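Local coordinates for protein GCN5-related N-acetyltransferase (Kribbella flavida, PDB 4IUS) that probably transfers an acyl group, most likely acetyl, from a donor to an acceptor substrate, at residues W76-A90 against A245-L257. The protein carries 1 engineered substitution. Numbering follows the deposited sequence.
Sequences WLSAELVEEANPGLA and ATAVHLGDPGGHL
Edge strand 78-82 of a mixed sheet lies antiparallel to 242-251, the last strand of the chain, which pairs on its other side with 99-109. Ala79–Leu250 and Leu81–Val248 are the hydrogen-bonded pairs, and Asp252 N to Leu77 O and Glu83 N to Thr246 O continue the bonding past both ends. Alternation sends Leu81, Val248 and Leu250 to one face, where Leu81 CD1 lies 4.1 Å from Leu250 CD1 and the small Ala90 of helix 89-95 fits against Val248. On the other face, in one of two conformers, Glu80 stacks its carboxylate over the His249 ring, the planes 8° apart, and has a long, weak ion pair with Arg44; His249 ND1 bonds Arg261 O.

Beyond Val82, Glu84, bent at chi2 (86°), turns its carboxylate back like a fork: OE1 accepts Thr246 N at 2.8 Å and OE2 accepts Thr246 OG1 at 2.7 Å, both on syn sides. At the other end Trp76 sets its indole, CG anti to the backbone nitrogen (chi1 174°), against turn 254-257. His256 N sits 3.5 Å above the ring plane and Gly255 CA makes a CH-pi contact, possible because glycine has no CB to clash. At the ring edge NE1 gives weak bonds to Asp252 O (3.0 Å) and Pro253 O. Replacing Trp76 with alanine would probably leave those carbonyls without this donor and the glycine-rich turn without its aromatic platform. Backbone bonds thus define the pairing, while Glu84 and Trp76 reinforce its ends through side-chain chemistry.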
ATOM      1  N   TRP A  76      12.900  14.660  -0.536  1.00  9.13           N
ATOM      2  CA  TRP A  76      11.667  15.365  -0.854  1.00  8.34           C
ATOM      3  C   TRP A  76      10.484  14.779  -0.108  1.00  7.74           C
ATOM      4  O   TRP A  76      10.333  13.561  -0.034  1.00  8.36           O
ATOM      5  CB  TRP A  76      11.468  15.295  -2.354  1.00  9.25           C
ATOM      6  CG  TRP A  76      10.180  15.848  -2.865  1.00  8.25           C
ATOM      7  CD1 TRP A  76       9.881  17.154  -3.123  1.00  9.50           C
ATOM      8  CD2 TRP A  76       8.999  15.097  -3.216  1.00  9.13           C
ATOM      9  NE1 TRP A  76       8.604  17.267  -3.607  1.00  9.03           N
ATOM     10  CE2 TRP A  76       8.036  16.048  -3.681  1.00  8.43           C
ATOM     11  CE3 TRP A  76       8.655  13.754  -3.195  1.00  9.15           C
ATOM     12  CZ2 TRP A  76       6.769  15.678  -4.103  1.00  9.28           C
ATOM     13  CZ3 TRP A  76       7.410  13.377  -3.673  1.00 10.98           C
ATOM     14  CH2 TRP A  76       6.479  14.328  -4.121  1.00  9.12           C
ATOM     15  N   LEU A  77       9.626  15.644   0.391  1.00  7.06           N
ATOM     16  CA  LEU A  77       8.479  15.214   1.202  1.00  7.00           C
ATOM     17  C   LEU A  77       7.204  14.956   0.379  1.00  7.60           C
ATOM     18  O   LEU A  77       6.784  15.756  -0.438  1.00  8.33           O
ATOM     19  CB  LEU A  77       8.171  16.290   2.223  1.00  8.13           C
ATOM     20  CG  LEU A  77       7.015  15.994   3.180  1.00  7.83           C
ATOM     21  CD1 LEU A  77       7.359  14.827   4.074  1.00  9.28           C
ATOM     22  CD2 LEU A  77       6.729  17.232   4.008  1.00 10.61           C
ATOM     23  N   SER A  78       6.606  13.803   0.617  1.00  7.31           N
ATOM     24  CA  SER A  78       5.238  13.457   0.226  1.00  8.06           C
ATOM     25  C   SER A  78       4.533  13.006   1.458  1.00  7.38           C
ATOM     26  O   SER A  78       5.143  12.682   2.467  1.00  8.34           O
ATOM     27  CB  SER A  78       5.184  12.371  -0.854  1.00  9.03           C
ATOM     28  OG  SER A  78       5.808  11.204  -0.452  1.00  9.91           O
ATOM     29  N   ALA A  79       3.203  12.971   1.386  1.00  7.56           N
ATOM     30  CA  ALA A  79       2.380  12.569   2.488  1.00  7.80           C
ATOM     31  C   ALA A  79       1.250  11.672   1.986  1.00  7.28           C
ATOM     32  O   ALA A  79       0.758  11.873   0.849  1.00  8.61           O
ATOM     33  CB  ALA A  79       1.782  13.783   3.204  1.00  9.51           C
ATOM     34  N   GLU A  80       0.853  10.722   2.796  1.00  9.02           N
ATOM     35  CA  GLU A  80      -0.281   9.852   2.479  0.70  9.51           C
ATOM     36  C   GLU A  80      -1.223   9.862   3.672  1.00  9.39           C
ATOM     37  O   GLU A  80      -0.802   9.558   4.779  1.00 12.70           O
ATOM     38  CB  GLU A  80       0.151   8.427   2.176  0.70 11.58           C
ATOM     39  CG  GLU A  80       0.945   8.237   0.891  0.70 13.92           C
ATOM     40  CD  GLU A  80       1.045   6.743   0.493  0.70 20.58           C
ATOM     41  OE1 GLU A  80       0.518   5.861   1.229  0.70 25.41           O
ATOM     42  OE2 GLU A  80       1.626   6.472  -0.569  0.70 28.72           O
ATOM     43  N   LEU A  81      -2.473  10.208   3.426  1.00  8.84           N
ATOM     44  CA  LEU A  81      -3.517  10.262   4.422  1.00  9.06           C
ATOM     45  C   LEU A  81      -4.675   9.370   4.012  1.00  9.36           C
ATOM     46  O   LEU A  81      -4.815   8.975   2.859  1.00 10.13           O
ATOM     47  CB  LEU A  81      -4.017  11.686   4.640  1.00 10.33           C
ATOM     48  CG  LEU A  81      -2.964  12.729   5.023  1.00 11.26           C
ATOM     49  CD1 LEU A  81      -3.592  14.116   5.070  1.00 14.28           C
ATOM     50  CD2 LEU A  81      -2.318  12.356   6.334  1.00 14.17           C
ATOM     51  N   VAL A  82      -5.542   9.092   4.960  1.00  9.52           N
ATOM     52  CA  VAL A  82      -6.842   8.480   4.698  1.00  9.22           C
ATOM     53  C   VAL A  82      -7.859   9.532   5.123  1.00  9.18           C
ATOM     54  O   VAL A  82      -7.907   9.897   6.296  1.00  9.71           O
ATOM     55  CB  VAL A  82      -7.019   7.137   5.449  1.00  9.22           C
ATOM     56  CG1 VAL A  82      -8.413   6.571   5.106  1.00 12.52           C
ATOM     57  CG2 VAL A  82      -5.914   6.156   5.088  1.00 11.11           C
ATOM     58  N   GLU A  83      -8.625  10.062   4.184  1.00  9.39           N
ATOM     59  CA  GLU A  83      -9.460  11.224   4.483  1.00  9.83           C
ATOM     60  C   GLU A  83     -10.386  10.991   5.666  1.00 10.46           C
ATOM     61  O   GLU A  83     -10.555  11.854   6.505  1.00 12.54           O
ATOM     62  CB  GLU A  83     -10.253  11.631   3.232  1.00 11.15           C
ATOM     63  CG  GLU A  83     -11.231  12.770   3.447  1.00 13.77           C
ATOM     64  CD  GLU A  83     -10.574  14.105   3.820  1.00 13.86           C
ATOM     65  OE1 GLU A  83      -9.422  14.371   3.403  1.00 16.15           O
ATOM     66  OE2 GLU A  83     -11.240  14.887   4.564  1.00 15.82           O
ATOM     67  N   GLU A  84     -11.037   9.827   5.706  1.00  9.79           N
ATOM     68  CA  GLU A  84     -12.026   9.559   6.732  1.00 10.02           C
ATOM     69  C   GLU A  84     -11.415   9.335   8.101  1.00 10.52           C
ATOM     70  O   GLU A  84     -12.064   9.450   9.105  1.00 12.54           O
ATOM     71  CB  GLU A  84     -12.917   8.384   6.329  1.00 10.95           C
ATOM     72  CG  GLU A  84     -13.712   8.584   5.035  1.00 13.05           C
ATOM     73  CD  GLU A  84     -12.974   8.202   3.743  1.00 12.05           C
ATOM     74  OE1 GLU A  84     -11.761   7.882   3.799  1.00 11.07           O
ATOM     75  OE2 GLU A  84     -13.616   8.293   2.641  1.00 15.20           O
ATOM     76  N   ALA A  85     -10.127   9.014   8.138  1.00 10.22           N
ATOM     77  CA  ALA A  85      -9.395   8.839   9.396  1.00 10.59           C
ATOM     78  C   ALA A  85      -9.047  10.217  10.014  1.00 10.02           C
ATOM     79  O   ALA A  85      -8.941  10.335  11.217  1.00 11.74           O
ATOM     80  CB  ALA A  85      -8.097   8.063   9.183  1.00 12.77           C
ATOM     81  N   ASN A  86      -8.817  11.223   9.169  1.00 10.71           N
ATOM     82  CA  ASN A  86      -8.451  12.565   9.637  1.00  9.80           C
ATOM     83  C   ASN A  86      -9.115  13.640   8.751  1.00 10.86           C
ATOM     84  O   ASN A  86      -8.444  14.317   7.943  1.00 10.00           O
ATOM     85  CB  ASN A  86      -6.924  12.727   9.663  1.00 12.04           C
ATOM     86  CG  ASN A  86      -6.254  11.811  10.658  1.00 11.69           C
ATOM     87  OD1 ASN A  86      -5.820  10.721  10.302  1.00 12.36           O
ATOM     88  ND2 ASN A  86      -6.196  12.239  11.906  1.00 13.73           N
ATOM     89  N   PRO A  87     -10.439  13.792   8.899  1.00  9.90           N
ATOM     90  CA  PRO A  87     -11.137  14.635   7.952  1.00 10.72           C
ATOM     91  C   PRO A  87     -10.590  16.071   7.982  1.00 10.25           C
ATOM     92  O   PRO A  87     -10.423  16.657   9.052  1.00 10.90           O
ATOM     93  CB  PRO A  87     -12.582  14.585   8.435  1.00 12.68           C
ATOM     94  CG  PRO A  87     -12.702  13.304   9.159  1.00 13.86           C
ATOM     95  CD  PRO A  87     -11.362  13.019   9.755  1.00 11.86           C
ATOM     96  N   GLY A  88     -10.353  16.618   6.805  1.00 10.18           N
ATOM     97  CA  GLY A  88      -9.876  17.983   6.617  1.00 10.63           C
ATOM     98  C   GLY A  88      -8.389  18.184   6.706  1.00 10.01           C
ATOM     99  O   GLY A  88      -7.914  19.286   6.393  1.00 10.04           O
ATOM    100  N   LEU A  89      -7.632  17.179   7.121  1.00  9.44           N
ATOM    101  CA  LEU A  89      -6.202  17.366   7.309  1.00  8.64           C
ATOM    102  C   LEU A  89      -5.511  17.663   5.972  1.00  8.18           C
ATOM    103  O   LEU A  89      -4.661  18.544   5.894  1.00  8.33           O
ATOM    104  CB  LEU A  89      -5.591  16.193   8.069  1.00  8.42           C
ATOM    105  CG  LEU A  89      -4.086  16.264   8.368  1.00  8.69           C
ATOM    106  CD1 LEU A  89      -3.695  17.526   9.142  1.00 12.27           C
ATOM    107  CD2 LEU A  89      -3.664  15.026   9.148  1.00 10.67           C
ATOM    108  N   ALA A  90      -5.866  16.912   4.937  1.00  8.38           N
ATOM    109  CA  ALA A  90      -5.259  17.129   3.640  1.00  8.56           C
ATOM    110  C   ALA A  90      -5.402  18.569   3.168  1.00  8.18           C
ATOM    111  O   ALA A  90      -4.457  19.152   2.645  1.00  8.87           O
ATOM    112  CB  ALA A  90      -5.829  16.169   2.593  1.00 10.14           C
ATOM    113  N   ALA A 245     -12.772   3.527   1.913  1.00  7.81           N
ATOM    114  CA  ALA A 245     -12.105   4.751   2.364  1.00  8.25           C
ATOM    115  C   ALA A 245     -11.484   5.440   1.182  1.00  8.51           C
ATOM    116  O   ALA A 245     -11.441   4.918   0.069  1.00  9.06           O
ATOM    117  CB  ALA A 245     -11.068   4.442   3.470  1.00 10.63           C
ATOM    118  N   THR A 246     -10.963   6.627   1.431  1.00  9.31           N
ATOM    119  CA  THR A 246     -10.389   7.483   0.393  1.00 10.58           C
ATOM    120  C   THR A 246      -8.984   7.826   0.820  1.00  9.32           C
ATOM    121  O   THR A 246      -8.795   8.497   1.833  1.00 10.42           O
ATOM    122  CB  THR A 246     -11.184   8.827   0.282  1.00 10.38           C
ATOM    123  OG1 THR A 246     -12.587   8.569   0.176  1.00 13.37           O
ATOM    124  CG2 THR A 246     -10.708   9.654  -0.896  1.00 12.72           C
ATOM    125  N   ALA A 247      -7.970   7.376   0.076  1.00  8.60           N
ATOM    126  CA  ALA A 247      -6.607   7.809   0.316  1.00  9.00           C
ATOM    127  C   ALA A 247      -6.413   9.186  -0.298  1.00  9.20           C
ATOM    128  O   ALA A 247      -7.148   9.598  -1.200  1.00 10.86           O
ATOM    129  CB  ALA A 247      -5.634   6.791  -0.275  1.00 12.80           C
ATOM    130  N   VAL A 248      -5.424   9.896   0.202  1.00  9.10           N
ATOM    131  CA  VAL A 248      -5.047  11.197  -0.352  1.00  8.60           C
ATOM    132  C   VAL A 248      -3.518  11.213  -0.424  1.00  8.48           C
ATOM    133  O   VAL A 248      -2.872  10.949   0.566  1.00  9.17           O
ATOM    134  CB  VAL A 248      -5.499  12.362   0.549  1.00 10.54           C
ATOM    135  CG1 VAL A 248      -5.288  13.657  -0.244  1.00 10.99           C
ATOM    136  CG2 VAL A 248      -7.000  12.243   0.931  1.00 12.78           C
ATOM    137  N   HIS A 249      -2.979  11.435  -1.615  1.00  7.97           N
ATOM    138  CA  HIS A 249      -1.532  11.456  -1.847  1.00  8.60           C
ATOM    139  C   HIS A 249      -1.154  12.876  -2.183  1.00  8.05           C
ATOM    140  O   HIS A 249      -1.675  13.463  -3.122  1.00  8.78           O
ATOM    141  CB  HIS A 249      -1.149  10.520  -3.000  1.00 10.95           C
ATOM    142  CG  HIS A 249      -1.371   9.068  -2.706  1.00 12.05           C
ATOM    143  ND1 HIS A 249      -0.994   8.094  -3.563  1.00 18.26           N
ATOM    144  CD2 HIS A 249      -1.827   8.433  -1.569  1.00 13.23           C
ATOM    145  CE1 HIS A 249      -1.293   6.896  -3.020  1.00 20.94           C
ATOM    146  NE2 HIS A 249      -1.801   7.096  -1.807  1.00 17.62           N
ATOM    147  N   LEU A 250      -0.261  13.440  -1.385  1.00  7.38           N
ATOM    148  CA  LEU A 250       0.197  14.817  -1.482  1.00  7.90           C
ATOM    149  C   LEU A 250       1.701  14.891  -1.693  1.00  6.78           C
ATOM    150  O   LEU A 250       2.446  14.081  -1.138  1.00  8.04           O
ATOM    151  CB  LEU A 250      -0.123  15.595  -0.193  1.00  8.92           C
ATOM    152  CG  LEU A 250      -1.587  15.575   0.262  1.00  8.33           C
ATOM    153  CD1 LEU A 250      -1.893  14.536   1.347  1.00 10.42           C
ATOM    154  CD2 LEU A 250      -1.966  16.983   0.734  1.00 10.39           C
ATOM    155  N   GLY A 251       2.133  15.892  -2.441  1.00  8.16           N
ATOM    156  CA  GLY A 251       3.537  16.147  -2.581  1.00  7.64           C
ATOM    157  C   GLY A 251       3.921  17.602  -2.334  1.00  8.31           C
ATOM    158  O   GLY A 251       3.147  18.509  -2.599  1.00  9.30           O
ATOM    159  N   ASP A 252       5.148  17.815  -1.885  1.00  7.81           N
ATOM    160  CA  ASP A 252       5.737  19.142  -1.805  1.00  8.52           C
ATOM    161  C   ASP A 252       6.104  19.640  -3.198  1.00  9.25           C
ATOM    162  O   ASP A 252       6.153  18.890  -4.183  1.00  9.07           O
ATOM    163  CB  ASP A 252       6.958  19.151  -0.898  1.00  9.88           C
ATOM    164  CG  ASP A 252       6.687  19.698   0.467  1.00 10.93           C
ATOM    165  OD1 ASP A 252       5.535  19.922   0.840  1.00 12.41           O
ATOM    166  OD2 ASP A 252       7.680  19.851   1.215  1.00 11.87           O
ATOM    167  N   PRO A 253       6.441  20.930  -3.298  1.00 10.10           N
ATOM    168  CA  PRO A 253       6.872  21.466  -4.587  1.00 11.35           C
ATOM    169  C   PRO A 253       8.161  20.803  -5.072  1.00 10.25           C
ATOM    170  O   PRO A 253       8.983  20.344  -4.273  1.00 11.67           O
ATOM    171  CB  PRO A 253       7.106  22.957  -4.292  1.00 13.31           C
ATOM    172  CG  PRO A 253       6.251  23.236  -3.117  1.00 15.05           C
ATOM    173  CD  PRO A 253       6.289  21.979  -2.284  1.00 12.40           C
ATOM    174  N   GLY A 254       8.352  20.814  -6.383  1.00 10.12           N
ATOM    175  CA  GLY A 254       9.572  20.361  -6.991  1.00 11.86           C
ATOM    176  C   GLY A 254       9.886  18.905  -6.722  1.00 10.16           C
ATOM    177  O   GLY A 254       8.971  18.085  -6.644  1.00  9.91           O
ATOM    178  N   GLY A 255      11.163  18.566  -6.635  1.00 10.10           N
ATOM    179  CA  GLY A 255      11.563  17.213  -6.298  1.00  9.71           C
ATOM    180  C   GLY A 255      10.838  16.190  -7.143  1.00  8.88           C
ATOM    181  O   GLY A 255      10.855  16.297  -8.363  1.00  9.31           O
ATOM    182  N   HIS A 256      10.264  15.177  -6.519  1.00  8.80           N
ATOM    183  CA  HIS A 256       9.571  14.084  -7.183  1.00  8.65           C
ATOM    184  C   HIS A 256       8.083  14.299  -7.377  1.00  9.99           C
ATOM    185  O   HIS A 256       7.338  13.335  -7.634  1.00 10.75           O
ATOM    186  CB  HIS A 256       9.834  12.790  -6.409  1.00  9.06           C
ATOM    187  CG  HIS A 256      11.227  12.234  -6.616  1.00  9.93           C
ATOM    188  ND1 HIS A 256      11.551  11.519  -7.715  1.00 11.71           N
ATOM    189  CD2 HIS A 256      12.365  12.276  -5.824  1.00 10.31           C
ATOM    190  CE1 HIS A 256      12.829  11.126  -7.621  1.00 11.55           C
ATOM    191  NE2 HIS A 256      13.333  11.575  -6.482  1.00 10.98           N
ATOM    192  N   LEU A 257       7.602  15.531  -7.350  1.00  9.29           N
ATOM    193  CA  LEU A 257       6.165  15.760  -7.492  1.00  9.61           C
ATOM    194  C   LEU A 257       5.603  15.100  -8.758  1.00 12.01           C
ATOM    195  O   LEU A 257       4.527  14.496  -8.705  1.00 12.27           O
ATOM    196  CB  LEU A 257       5.877  17.270  -7.466  1.00 11.03           C
ATOM    197  CG  LEU A 257       4.399  17.645  -7.545  1.00 11.25           C
ATOM    198  CD1 LEU A 257       3.623  17.107  -6.367  1.00 11.81           C
ATOM    199  CD2 LEU A 257       4.255  19.163  -7.676  1.00 14.62           C
TER
HETATM  200  O   HOH W   1      10.121  18.554   0.460  1.00 13.66           O
HETATM  201  O   HOH W   2      -2.496   4.921   0.002  1.00 36.06           O